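Local coordinates for protein O-methyltransferase (PDB 2GPY) that probably transfers methyl groups from S-adenosylmethionine to hydroxyl groups of a substrate not yet identified, at residues B[23-29]-B[65-71]; B[51-57]-B[75-80]; B[91-95]-B[108-112]; B[126-130]-B[146-151]. One frame throughout, in Å; residues are numbered along the deposited sequence. Where two conformers were deposited one is given.

Interaction 1 (B[23-29]-B[65-71]); sequences IEQMERE and IGYSAIR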
loop_
_atom_site.group_PDB
_atom_site.type_symbol
_atom_site.label_atom_id
_atom_site.label_comp_id
_atom_site.label_asym_id
_atom_site.label_seq_id
_atom_site.Cartn_x
_atom_site.Cartn_y
_atom_site.Cartn_z
ATOM N N ILE B 23 12.211 21.735 -6.839
ATOM C CA ILE B 23 12.072 20.285 -7.098
ATOM C C ILE B 23 12.090 20.008 -8.603
ATOM O O ILE B 23 12.801 19.118 -9.055
ATOM C CB ILE B 23 10.773 19.769 -6.470
ATOM C CG1 ILE B 23 10.692 20.209 -4.998
ATOM C CG2 ILE B 23 10.615 18.218 -6.601
ATOM C CD1 ILE B 23 11.455 19.350 -4.072
ATOM N N GLU B 24 11.336 20.801 -9.376
ATOM C CA GLU B 24 11.352 20.681 -10.830
ATOM C C GLU B 24 12.748 20.905 -11.407
ATOM O O GLU B 24 13.135 20.239 -12.367
ATOM C CB GLU B 24 10.322 21.617 -11.479
ATOM C CG GLU B 24 8.914 21.280 -11.006
ATOM C CD GLU B 24 7.818 21.711 -11.949
ATOM O OE1 GLU B 24 7.934 22.772 -12.573
ATOM O OE2 GLU B 24 6.813 20.978 -12.038
ATOM N N GLN B 25 13.494 21.840 -10.812
ATOM C CA GLN B 25 14.859 22.122 -11.200
ATOM C C GLN B 25 15.785 20.953 -10.859
ATOM O O GLN B 25 16.733 20.671 -11.604
ATOM C CB GLN B 25 15.346 23.413 -10.527
ATOM C CG GLN B 25 16.765 23.886 -10.924
ATOM C CD GLN B 25 16.878 24.400 -12.370
ATOM O OE1 GLN B 25 15.894 24.816 -12.989
ATOM N NE2 GLN B 25 18.099 24.384 -12.904
HETATM N N MSE B 26 15.527 20.293 -9.735
HETATM C CA MSE B 26 16.282 19.070 -9.363
HETATM C C MSE B 26 16.048 17.931 -10.359
HETATM O O MSE B 26 16.979 17.190 -10.704
HETATM C CB MSE B 26 15.929 18.609 -7.944
HETATM C CG MSE B 26 16.563 19.457 -6.841
HETATM SE SE MSE B 26 15.938 18.864 -5.082
HETATM C CE MSE B 26 16.812 17.219 -5.021
ATOM N N GLU B 27 14.809 17.799 -10.824
ATOM C CA GLU B 27 14.467 16.780 -11.819
ATOM C C GLU B 27 15.189 16.996 -13.135
ATOM O O GLU B 27 15.762 16.051 -13.681
ATOM C CB GLU B 27 12.967 16.732 -12.072
ATOM C CG GLU B 27 12.183 16.344 -10.830
ATOM C CD GLU B 27 10.728 16.680 -10.963
ATOM O OE1 GLU B 27 10.371 17.390 -11.932
ATOM O OE2 GLU B 27 9.949 16.256 -10.105
ATOM N N ARG B 28 15.140 18.223 -13.655
ATOM C CA ARG B 28 15.840 18.557 -14.896
ATOM C C ARG B 28 17.345 18.394 -14.731
ATOM O O ARG B 28 18.027 17.929 -15.647
ATOM C CB ARG B 28 15.504 19.975 -15.372
ATOM C CG ARG B 28 14.111 20.101 -16.008
ATOM C CD ARG B 28 13.958 21.468 -16.718
ATOM N NE ARG B 28 14.225 22.581 -15.798
ATOM C CZ ARG B 28 13.342 23.077 -14.926
ATOM N NH1 ARG B 28 12.110 22.577 -14.844
ATOM N NH2 ARG B 28 13.694 24.077 -14.127
ATOM N N GLU B 29 17.855 18.747 -13.556
ATOM C CA GLU B 29 19.269 18.584 -13.235
ATOM C C GLU B 29 19.743 17.125 -13.214
ATOM O O GLU B 29 20.826 16.802 -13.720
ATOM C CB GLU B 29 19.567 19.187 -11.874
ATOM C CG GLU B 29 21.046 19.247 -11.585
ATOM C CD GLU B 29 21.374 19.288 -10.107
ATOM O OE1 GLU B 29 20.797 20.101 -9.346
ATOM O OE2 GLU B 29 22.245 18.501 -9.714
ATOM N N ILE B 65 21.140 12.663 -5.269
ATOM C CA ILE B 65 21.195 14.104 -4.943
ATOM C C ILE B 65 20.081 14.549 -3.994
ATOM O O ILE B 65 19.805 15.744 -3.863
ATOM C CB ILE B 65 21.310 15.043 -6.212
ATOM C CG1 ILE B 65 20.083 14.880 -7.124
ATOM C CG2 ILE B 65 22.676 14.827 -6.924
ATOM C CD1 ILE B 65 19.837 16.069 -8.050
ATOM N N GLY B 66 19.417 13.571 -3.361
ATOM C CA GLY B 66 18.452 13.842 -2.301
ATOM C C GLY B 66 17.005 14.031 -2.753
ATOM O O GLY B 66 16.150 14.380 -1.943
ATOM N N TYR B 67 16.714 13.752 -4.018
ATOM C CA TYR B 67 15.348 13.935 -4.528
ATOM C C TYR B 67 14.285 13.102 -3.791
ATOM O O TYR B 67 13.272 13.661 -3.318
ATOM C CB TYR B 67 15.336 13.638 -6.015
ATOM C CG TYR B 67 13.987 13.817 -6.671
ATOM C CD1 TYR B 67 13.540 15.073 -7.041
ATOM C CD2 TYR B 67 13.189 12.714 -6.938
ATOM C CE1 TYR B 67 12.283 15.228 -7.659
ATOM C CE2 TYR B 67 11.961 12.849 -7.568
ATOM C CZ TYR B 67 11.518 14.096 -7.926
ATOM O OH TYR B 67 10.310 14.172 -8.580
ATOM N N SER B 68 14.520 11.792 -3.653
ATOM C CA SER B 68 13.530 10.929 -2.973
ATOM C C SER B 68 13.394 11.259 -1.483
ATOM O O SER B 68 12.280 11.289 -0.967
ATOM C CB SER B 68 13.795 9.435 -3.205
ATOM O OG SER B 68 13.543 9.095 -4.559
ATOM N N ALA B 69 14.514 11.539 -0.808
ATOM C CA ALA B 69 14.494 11.886 0.615
ATOM C C ALA B 69 13.646 13.143 0.792
ATOM O O ALA B 69 12.788 13.215 1.670
ATOM C CB ALA B 69 15.905 12.140 1.162
ATOM N N ILE B 70 13.921 14.153 -0.034
ATOM C CA ILE B 70 13.181 15.415 0.001
ATOM C C ILE B 70 11.692 15.248 -0.252
ATOM O O ILE B 70 10.878 15.755 0.526
ATOM C CB ILE B 70 13.808 16.478 -0.941
ATOM C CG1 ILE B 70 15.115 16.983 -0.300
ATOM C CG2 ILE B 70 12.845 17.633 -1.190
ATOM C CD1 ILE B 70 16.036 17.762 -1.260
ATOM N N ARG B 71 11.333 14.553 -1.331
ATOM C CA ARG B 71 9.931 14.401 -1.666
ATOM C C ARG B 71 9.164 13.576 -0.637
ATOM O O ARG B 71 7.996 13.883 -0.329
ATOM C CB ARG B 71 9.813 13.830 -3.070
ATOM C CG ARG B 71 10.243 14.923 -4.042
ATOM C CD ARG B 71 9.487 14.924 -5.301
ATOM N NE ARG B 71 8.055 15.130 -5.104
ATOM C CZ ARG B 71 7.156 14.772 -6.001
ATOM N NH1 ARG B 71 7.567 14.229 -7.128
ATOM N NH2 ARG B 71 5.841 14.950 -5.777
#
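With CG of Tyr67 trans to its backbone N (chi1 -179°), the ring reaches across to helix 23-29, where Glu27 stretches an extended chain to meet it. Tyr67 OH donates to Glu27 OE2 at 2.6 Å, on the anti side of the carboxylate and slightly out of its plane. The two flat groups are turned 60° against each other, and Glu27 CG lies 3.4 Å from Tyr67 CE1. The same hydroxyl accepts a hydrogen bond from NH1 of Arg71, one turn further on, in the guanidinium plane at 3.1 Å; the phenol thus links acid to base, which would probably polarise its O-H. Salt bridges hold both charges from outside, Arg19 on Glu27 and Glu44 on Arg71.

Selenomethionine Met26 bends at chi3 (70°), bringing CE within 3.5 Å of Ile65 O and close to Tyr67 N. Ile23 supplies two branches, CG2 at 3.6 Å from Tyr67 CE1 and CD1 at 3.6 Å from Ile70 CG2. Glu29 binds a zinc ion with Glu93 and His97. The helical segments run nearly antiparallel, their axes 11.4 Å apart, with helix 40-53 touching Tyr67 and Arg71 and helix 88-100 covering Met26, Ile65 and Ile70.

Interaction 2 (B[51-57]-B[75-80]); sequences KMAAPAR and ALPEAT
Ala56 O accepts a hydrogen bond from Thr80 N at 2.8 Å, fairly straight (165° at the hydrogen), with the donor tilted 31° from the carbonyl plane. CA of Ala79 adds a C-H...O contact to the same oxygen at 3.2 Å. One residue further on, Arg57 and Thr80 form a parallel bridge, with Arg57 CA 3.4 Å from Thr80 O and their side chains next to each other, pointing the same way. NH1 of Arg57 stays 3.7 Å from Thr80 OG1; its NE and NH2 instead bond to the carbonyls of Leu126 and Pro125.

Here strands 57-61 and 80-85 begin side by side, the first two parallel strands of a Rossmann-like sheet, joined by the crossover helix 67-75. A type I turn from Leu76 to Ala79 leads from that helix into the second strand.

Leu76 lays CD1 3.9 Å from Pro55 CG, the leucine and the proline ring crossing at about a right angle, while its CD2 sits 3.9 Å from Lys51 CA. The aliphatic part of Lys51 runs past Ala75, CE 3.9 Å from the alanine CB, and its NZ forms a salt bridge with Asp198 of the second subunit.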
loop_
_atom_site.group_PDB
_atom_site.type_symbol
_atom_site.label_atom_id
_atom_site.label_comp_id
_atom_site.label_asym_id
_atom_site.label_seq_id
_atom_site.Cartn_x
_atom_site.Cartn_y
_atom_site.Cartn_z
ATOM N N LYS B 51 1.890 7.794 2.253
ATOM C CA LYS B 51 0.939 8.559 3.039
ATOM C C LYS B 51 -0.105 7.635 3.634
ATOM O O LYS B 51 -0.588 7.856 4.763
ATOM C CB LYS B 51 0.233 9.643 2.206
ATOM C CG LYS B 51 1.135 10.817 1.795
ATOM C CD LYS B 51 0.288 11.807 1.025
ATOM C CE LYS B 51 1.082 12.515 -0.027
ATOM N NZ LYS B 51 0.186 13.582 -0.665
HETATM N N MSE B 52 -0.453 6.605 2.865
HETATM C CA MSE B 52 -1.441 5.643 3.273
HETATM C C MSE B 52 -0.934 4.830 4.466
HETATM O O MSE B 52 -1.706 4.526 5.387
HETATM C CB MSE B 52 -1.722 4.717 2.083
HETATM C CG MSE B 52 -2.904 3.954 2.203
HETATM SE SE MSE B 52 -3.079 2.729 0.692
HETATM C CE MSE B 52 -2.160 3.481 -0.503
ATOM N N ALA B 53 0.336 4.434 4.408
ATOM C CA ALA B 53 0.987 3.687 5.486
ATOM C C ALA B 53 1.402 4.538 6.689
ATOM O O ALA B 53 1.587 3.985 7.764
ATOM C CB ALA B 53 2.174 2.929 4.954
ATOM N N ALA B 54 1.566 5.857 6.507
ATOM C CA ALA B 54 1.856 6.812 7.612
ATOM C C ALA B 54 3.100 6.451 8.456
ATOM O O ALA B 54 3.032 6.406 9.701
ATOM C CB ALA B 54 0.612 7.029 8.518
ATOM N N PRO B 55 4.239 6.199 7.797
ATOM C CA PRO B 55 5.425 5.795 8.572
ATOM C C PRO B 55 6.018 6.995 9.313
ATOM O O PRO B 55 5.884 8.119 8.838
ATOM C CB PRO B 55 6.374 5.279 7.501
ATOM C CG PRO B 55 6.009 6.059 6.245
ATOM C CD PRO B 55 4.513 6.258 6.345
ATOM N N ALA B 56 6.622 6.757 10.481
ATOM C CA ALA B 56 7.311 7.815 11.216
ATOM C C ALA B 56 8.814 7.889 10.914
ATOM O O ALA B 56 9.423 8.947 11.082
ATOM C CB ALA B 56 7.092 7.634 12.734
ATOM N N ARG B 57 9.416 6.767 10.525
ATOM C CA ARG B 57 10.886 6.676 10.398
ATOM C C ARG B 57 11.199 5.889 9.127
ATOM O O ARG B 57 10.740 4.747 8.971
ATOM C CB ARG B 57 11.486 5.951 11.607
ATOM C CG ARG B 57 11.373 6.717 12.958
ATOM C CD ARG B 57 11.979 5.911 14.103
ATOM N NE ARG B 57 13.341 5.448 13.808
ATOM C CZ ARG B 57 14.411 6.229 13.663
ATOM N NH1 ARG B 57 14.327 7.557 13.773
ATOM N NH2 ARG B 57 15.586 5.673 13.400
ATOM N N ALA B 75 6.114 14.957 1.714
ATOM C CA ALA B 75 4.810 14.269 1.691
ATOM C C ALA B 75 4.371 13.829 3.077
ATOM O O ALA B 75 3.175 13.642 3.325
ATOM C CB ALA B 75 4.854 13.057 0.758
ATOM N N LEU B 76 5.356 13.611 3.957
ATOM C CA LEU B 76 5.161 13.090 5.307
ATOM C C LEU B 76 5.784 14.059 6.328
ATOM O O LEU B 76 6.849 13.780 6.893
ATOM C CB LEU B 76 5.827 11.713 5.421
ATOM C CG LEU B 76 5.285 10.604 4.490
ATOM C CD1 LEU B 76 6.296 9.451 4.320
ATOM C CD2 LEU B 76 3.926 10.089 5.005
ATOM N N PRO B 77 5.106 15.177 6.603
ATOM C CA PRO B 77 5.725 16.264 7.432
ATOM C C PRO B 77 6.134 15.836 8.851
ATOM O O PRO B 77 6.981 16.481 9.477
ATOM C CB PRO B 77 4.638 17.344 7.485
ATOM C CG PRO B 77 3.640 16.968 6.355
ATOM C CD PRO B 77 3.729 15.492 6.179
ATOM N N GLU B 78 5.537 14.755 9.338
ATOM C CA GLU B 78 5.843 14.214 10.667
ATOM C C GLU B 78 7.010 13.212 10.722
ATOM O O GLU B 78 7.548 12.938 11.809
ATOM C CB GLU B 78 4.590 13.552 11.239
ATOM C CG GLU B 78 3.455 14.516 11.475
ATOM C CD GLU B 78 3.814 15.557 12.505
ATOM O OE1 GLU B 78 4.379 16.616 12.127
ATOM O OE2 GLU B 78 3.532 15.312 13.706
ATOM N N ALA B 79 7.403 12.680 9.570
ATOM C CA ALA B 79 8.340 11.571 9.530
ATOM C C ALA B 79 9.775 12.070 9.523
ATOM O O ALA B 79 10.049 13.219 9.196
ATOM C CB ALA B 79 8.096 10.706 8.280
ATOM N N THR B 80 10.682 11.202 9.916
ATOM C CA THR B 80 12.113 11.492 9.792
ATOM C C THR B 80 12.696 10.478 8.845
ATOM O O THR B 80 12.218 9.324 8.758
ATOM C CB THR B 80 12.868 11.494 11.139
ATOM O OG1 THR B 80 12.854 10.187 11.710
ATOM C CG2 THR B 80 12.240 12.459 12.114
#

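Interaction 3 (B[91-95]-B[108-112]); sequences YEEAH and ELLFG
The ring of Tyr91 turns one face to Phe111 and an edge to Leu109, seating helix 88-100 on the edge strand 107-111 of the beta-alpha-beta unit that begins with strand 80-85. Phe111 CB is placed almost exactly above the centre of the tyrosine ring, 3.5 Å from its centroid and only 4° off the normal, a CH-pi contact over one face. The phenyl group itself is carried off to the side: the two ring planes are inclined at 32° with centroids 5.2 Å apart, and Phe111 CD1 comes to 3.9 Å from Tyr91 CB. The trans chi1 of Tyr91 swings its ring toward the strand, so that Phe111 CB comes over its face, and the two side chains cross at about a right angle.

At its edge the tyrosine ring meets the strand backbone, Leu109 O lying near the ring plane beside CE1, while Leu109 CB lies 3.8 Å from the same CE1. Helix and strand are nearly antiparallel, at 167° with axes 9.3 Å apart, so the next turn of the helix, Ala94 and His95, falls upon Leu109. The side-chain packing is mainly apolar, although Glu93, in the same helical segment, points away from the strand, toward its zinc ion. Leu109 CD1 presses against the helix backbone, 3.5 Å from His95 N, with Ala94 CB at 3.9 Å and the imidazole ring meeting it edge-on through CD2.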
loop_
_atom_site.group_PDB
_atom_site.type_symbol
_atom_site.label_atom_id
_atom_site.label_comp_id
_atom_site.label_asym_id
_atom_site.label_seq_id
_atom_site.Cartn_x
_atom_site.Cartn_y
_atom_site.Cartn_z
ATOM N N TYR B 91 26.606 13.245 -2.295
ATOM C CA TYR B 91 26.285 13.519 -0.882
ATOM C C TYR B 91 26.316 15.036 -0.579
ATOM O O TYR B 91 25.407 15.552 0.074
ATOM C CB TYR B 91 27.225 12.746 0.058
ATOM C CG TYR B 91 27.250 13.304 1.458
ATOM C CD1 TYR B 91 26.251 12.985 2.385
ATOM C CD2 TYR B 91 28.267 14.177 1.849
ATOM C CE1 TYR B 91 26.274 13.538 3.691
ATOM C CE2 TYR B 91 28.293 14.727 3.118
ATOM C CZ TYR B 91 27.297 14.405 4.032
ATOM O OH TYR B 91 27.386 14.970 5.290
ATOM N N GLU B 92 27.369 15.718 -1.033
ATOM C CA GLU B 92 27.536 17.161 -0.803
ATOM C C GLU B 92 26.428 17.939 -1.480
ATOM O O GLU B 92 25.906 18.906 -0.926
ATOM C CB GLU B 92 28.920 17.641 -1.270
ATOM C CG GLU B 92 30.089 17.074 -0.450
ATOM C CD GLU B 92 30.140 17.565 1.008
ATOM O OE1 GLU B 92 29.327 18.430 1.404
ATOM O OE2 GLU B 92 31.028 17.102 1.769
ATOM N N GLU B 93 26.040 17.503 -2.674
ATOM C CA GLU B 93 24.939 18.189 -3.355
ATOM C C GLU B 93 23.605 17.968 -2.644
ATOM O O GLU B 93 22.800 18.896 -2.474
ATOM C CB GLU B 93 24.825 17.725 -4.801
ATOM C CG GLU B 93 23.770 18.568 -5.537
ATOM C CD GLU B 93 23.617 18.248 -7.018
ATOM O OE1 GLU B 93 24.546 17.650 -7.627
ATOM O OE2 GLU B 93 22.543 18.607 -7.583
ATOM N N ALA B 94 23.344 16.718 -2.282
ATOM C CA ALA B 94 22.141 16.359 -1.542
ATOM C C ALA B 94 22.049 17.164 -0.259
ATOM O O ALA B 94 20.988 17.623 0.107
ATOM C CB ALA B 94 22.160 14.849 -1.228
ATOM N N HIS B 95 23.176 17.355 0.421
ATOM C CA HIS B 95 23.180 18.079 1.683
ATOM C C HIS B 95 22.742 19.543 1.465
ATOM O O HIS B 95 21.990 20.097 2.260
ATOM C CB HIS B 95 24.570 17.986 2.304
ATOM C CG HIS B 95 24.598 18.246 3.774
ATOM N ND1 HIS B 95 25.085 19.417 4.310
ATOM C CD2 HIS B 95 24.223 17.478 4.825
ATOM C CE1 HIS B 95 25.013 19.360 5.629
ATOM N NE2 HIS B 95 24.489 18.194 5.966
ATOM N N GLU B 108 18.305 13.157 7.792
ATOM C CA GLU B 108 19.684 12.968 8.267
ATOM C C GLU B 108 20.480 12.272 7.158
ATOM O O GLU B 108 20.158 11.159 6.781
ATOM C CB GLU B 108 19.725 12.119 9.546
ATOM C CG GLU B 108 21.161 11.910 10.071
ATOM C CD GLU B 108 21.254 11.001 11.298
ATOM O OE1 GLU B 108 20.213 10.537 11.820
ATOM O OE2 GLU B 108 22.395 10.756 11.747
ATOM N N LEU B 109 21.504 12.929 6.633
ATOM C CA LEU B 109 22.248 12.341 5.530
ATOM C C LEU B 109 23.562 11.781 6.040
ATOM O O LEU B 109 24.331 12.471 6.712
ATOM C CB LEU B 109 22.544 13.371 4.428
ATOM C CG LEU B 109 21.349 14.018 3.740
ATOM C CD1 LEU B 109 21.894 14.936 2.623
ATOM C CD2 LEU B 109 20.402 12.930 3.173
ATOM N N LEU B 110 23.815 10.535 5.692
ATOM C CA LEU B 110 25.033 9.883 6.093
ATOM C C LEU B 110 25.882 9.665 4.847
ATOM O O LEU B 110 25.398 9.253 3.796
ATOM C CB LEU B 110 24.737 8.561 6.802
ATOM C CG LEU B 110 23.965 8.632 8.134
ATOM C CD1 LEU B 110 23.812 7.239 8.720
ATOM C CD2 LEU B 110 24.666 9.543 9.123
ATOM N N PHE B 111 27.149 10.001 4.973
ATOM C CA PHE B 111 28.074 9.772 3.915
ATOM C C PHE B 111 28.851 8.526 4.258
ATOM O O PHE B 111 29.628 8.518 5.218
ATOM C CB PHE B 111 29.019 10.957 3.820
ATOM C CG PHE B 111 30.157 10.732 2.900
ATOM C CD1 PHE B 111 29.929 10.354 1.581
ATOM C CD2 PHE B 111 31.474 10.903 3.347
ATOM C CE1 PHE B 111 31.017 10.154 0.712
ATOM C CE2 PHE B 111 32.531 10.695 2.493
ATOM C CZ PHE B 111 32.295 10.319 1.163
ATOM N N GLY B 112 28.715 7.501 3.433
ATOM C CA GLY B 112 29.497 6.298 3.663
ATOM C C GLY B 112 29.024 5.165 2.815
ATOM O O GLY B 112 28.056 5.290 2.088
#

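Interaction 4 (B[126-130]-B[146-151]); sequences LFDVL and YSPMVR
Arg151 and Asp128 face each other where the two-residue strand 150-151 pairs with the start of strand 127-133. From CB, 3.9 Å from Phe127 O, the arginine chain passes to CG, which is closer to that same oxygen at 3.5 Å. CG is set between the backbone N and the carbonyl carbon (chi1 61°), and from there the chain runs extended to NE, crossing Asp128 at a slant: CD lies 3.3 Å from OD1, and NE makes a salt bridge to it at 2.7 Å. Beyond NE, CZ and NH2 stay farther from Asp128 OD1, NH2 at 3.9 Å, so NE makes the bond. The carboxylate oxygen offers its anti lone pair and lies in the guanidinium plane, although the two planar groups are turned 65° apart. Asp128 OD2 takes the amides of Ala56 and Arg57.

The backbones pair in parallel at Phe127 and Val150. Phe127 N donates to Met149 O, almost straight at 177°, and Arg151 N donates to Phe127 O, both at 2.9 Å. Past this pairing, Leu130 sets CB against Val150 CG2 and CD2 against Tyr146 CB. This joins strand 127-133 to the chain leaving helix 139-146, part of the connection to strand 154-159 in a Rossmann-like methyltransferase sheet.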
loop_
_atom_site.group_PDB
_atom_site.type_symbol
_atom_site.label_atom_id
_atom_site.label_comp_id
_atom_site.label_asym_id
_atom_site.label_seq_id
_atom_site.Cartn_x
_atom_site.Cartn_y
_atom_site.Cartn_z
ATOM N N LEU B 126 14.165 1.197 15.364
ATOM C CA LEU B 126 13.697 0.487 14.170
ATOM C C LEU B 126 12.973 1.442 13.217
ATOM O O LEU B 126 12.350 2.414 13.637
ATOM C CB LEU B 126 12.781 -0.687 14.551
ATOM C CG LEU B 126 13.360 -1.882 15.320
ATOM C CD1 LEU B 126 12.255 -2.846 15.700
ATOM C CD2 LEU B 126 14.464 -2.603 14.529
ATOM N N PHE B 127 13.093 1.158 11.924
ATOM C CA PHE B 127 12.469 1.929 10.875
ATOM C C PHE B 127 11.131 1.302 10.463
ATOM O O PHE B 127 10.953 0.101 10.571
ATOM C CB PHE B 127 13.440 2.006 9.687
ATOM C CG PHE B 127 14.667 2.828 9.974
ATOM C CD1 PHE B 127 14.635 4.216 9.829
ATOM C CD2 PHE B 127 15.850 2.222 10.439
ATOM C CE1 PHE B 127 15.788 5.013 10.116
ATOM C CE2 PHE B 127 17.003 3.000 10.726
ATOM C CZ PHE B 127 16.962 4.399 10.564
ATOM N N ASP B 128 10.191 2.135 10.028
ATOM C CA ASP B 128 8.919 1.684 9.486
ATOM C C ASP B 128 9.052 1.324 8.022
ATOM O O ASP B 128 8.258 0.555 7.516
ATOM C CB ASP B 128 7.865 2.790 9.614
ATOM C CG ASP B 128 7.658 3.207 11.052
ATOM O OD1 ASP B 128 7.350 2.313 11.840
ATOM O OD2 ASP B 128 7.856 4.407 11.387
ATOM N N VAL B 129 10.030 1.932 7.346
ATOM C CA VAL B 129 10.210 1.742 5.902
ATOM C C VAL B 129 11.709 1.706 5.611
ATOM O O VAL B 129 12.455 2.537 6.132
ATOM C CB VAL B 129 9.566 2.928 5.068
ATOM C CG1 VAL B 129 9.953 2.828 3.560
ATOM C CG2 VAL B 129 8.040 3.009 5.240
ATOM N N LEU B 130 12.123 0.765 4.748
ATOM C CA LEU B 130 13.445 0.743 4.152
ATOM C C LEU B 130 13.250 0.895 2.655
ATOM O O LEU B 130 12.455 0.168 2.067
ATOM C CB LEU B 130 14.125 -0.629 4.439
ATOM C CG LEU B 130 15.427 -0.904 3.680
ATOM C CD1 LEU B 130 16.541 0.186 4.035
ATOM C CD2 LEU B 130 15.981 -2.335 3.904
ATOM N N TYR B 146 19.931 -4.661 6.084
ATOM C CA TYR B 146 19.056 -3.633 6.642
ATOM C C TYR B 146 17.627 -4.075 6.928
ATOM O O TYR B 146 16.898 -3.396 7.629
ATOM C CB TYR B 146 19.077 -2.379 5.748
ATOM C CG TYR B 146 20.402 -1.669 5.907
ATOM C CD1 TYR B 146 20.658 -0.929 7.045
ATOM C CD2 TYR B 146 21.426 -1.817 4.966
ATOM C CE1 TYR B 146 21.899 -0.302 7.239
ATOM C CE2 TYR B 146 22.672 -1.192 5.148
ATOM C CZ TYR B 146 22.894 -0.445 6.302
ATOM O OH TYR B 146 24.099 0.198 6.519
ATOM N N SER B 147 17.241 -5.237 6.427
ATOM C CA SER B 147 15.897 -5.710 6.695
ATOM C C SER B 147 15.661 -6.009 8.202
ATOM O O SER B 147 14.556 -5.792 8.691
ATOM C CB SER B 147 15.533 -6.875 5.777
ATOM O OG SER B 147 16.261 -8.031 6.079
ATOM N N PRO B 148 16.700 -6.438 8.956
ATOM C CA PRO B 148 16.453 -6.651 10.387
ATOM C C PRO B 148 16.249 -5.347 11.157
ATOM O O PRO B 148 15.839 -5.368 12.317
ATOM C CB PRO B 148 17.736 -7.355 10.870
ATOM C CG PRO B 148 18.425 -7.798 9.631
ATOM C CD PRO B 148 18.099 -6.771 8.622
HETATM N N MSE B 149 16.512 -4.224 10.503
HETATM C CA MSE B 149 16.325 -2.925 11.114
HETATM C C MSE B 149 14.939 -2.297 10.814
HETATM O O MSE B 149 14.628 -1.183 11.244
HETATM C CB MSE B 149 17.491 -2.048 10.710
HETATM C CG MSE B 149 18.842 -2.767 11.019
HETATM SE SE MSE B 149 20.095 -1.386 10.984
HETATM C CE MSE B 149 21.730 -2.465 10.513
ATOM N N VAL B 150 14.111 -3.052 10.106
ATOM C CA VAL B 150 12.715 -2.681 9.872
ATOM C C VAL B 150 11.804 -3.396 10.912
ATOM O O VAL B 150 11.974 -4.587 11.182
ATOM C CB VAL B 150 12.295 -3.112 8.453
ATOM C CG1 VAL B 150 10.780 -2.868 8.197
ATOM C CG2 VAL B 150 13.188 -2.393 7.371
ATOM N N ARG B 151 10.842 -2.678 11.477
ATOM C CA ARG B 151 9.912 -3.261 12.474
ATOM C C ARG B 151 8.986 -4.286 11.808
ATOM O O ARG B 151 8.747 -4.193 10.622
ATOM C CB ARG B 151 9.064 -2.170 13.133
ATOM C CG ARG B 151 8.188 -1.410 12.180
ATOM C CD ARG B 151 6.942 -0.838 12.842
ATOM N NE ARG B 151 6.131 -0.098 11.863
ATOM C CZ ARG B 151 4.987 -0.541 11.351
ATOM N NH1 ARG B 151 4.495 -1.725 11.728
ATOM N NH2 ARG B 151 4.327 0.207 10.477
#

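How the interactions relate
Along the chain, interactions 1 and 2 interlock, their segments alternating, and interactions 3 and 4 follow in turn. Interactions 2, 3 and 4 involve the same seven-stranded sheet: 107-111 is one outer strand, followed inward by 80-85, 57-61 and 127-133. Interaction 1 packs helices beside it. Interactions 1 and 3, with centres about 14 Å apart, meet at a shared zinc site, so this metal ties helix 21-32 to helix 88-100. Interactions 2 and 4, their centres also about 14 Å apart, join through Asp128. The centres of interactions 1 and 4 lie about 24 Å apart, on opposite sides of the chain's centre. Together the contacts span much of what is probably a Rossmann-like methyltransferase domain, tying flanking helices to the sheet.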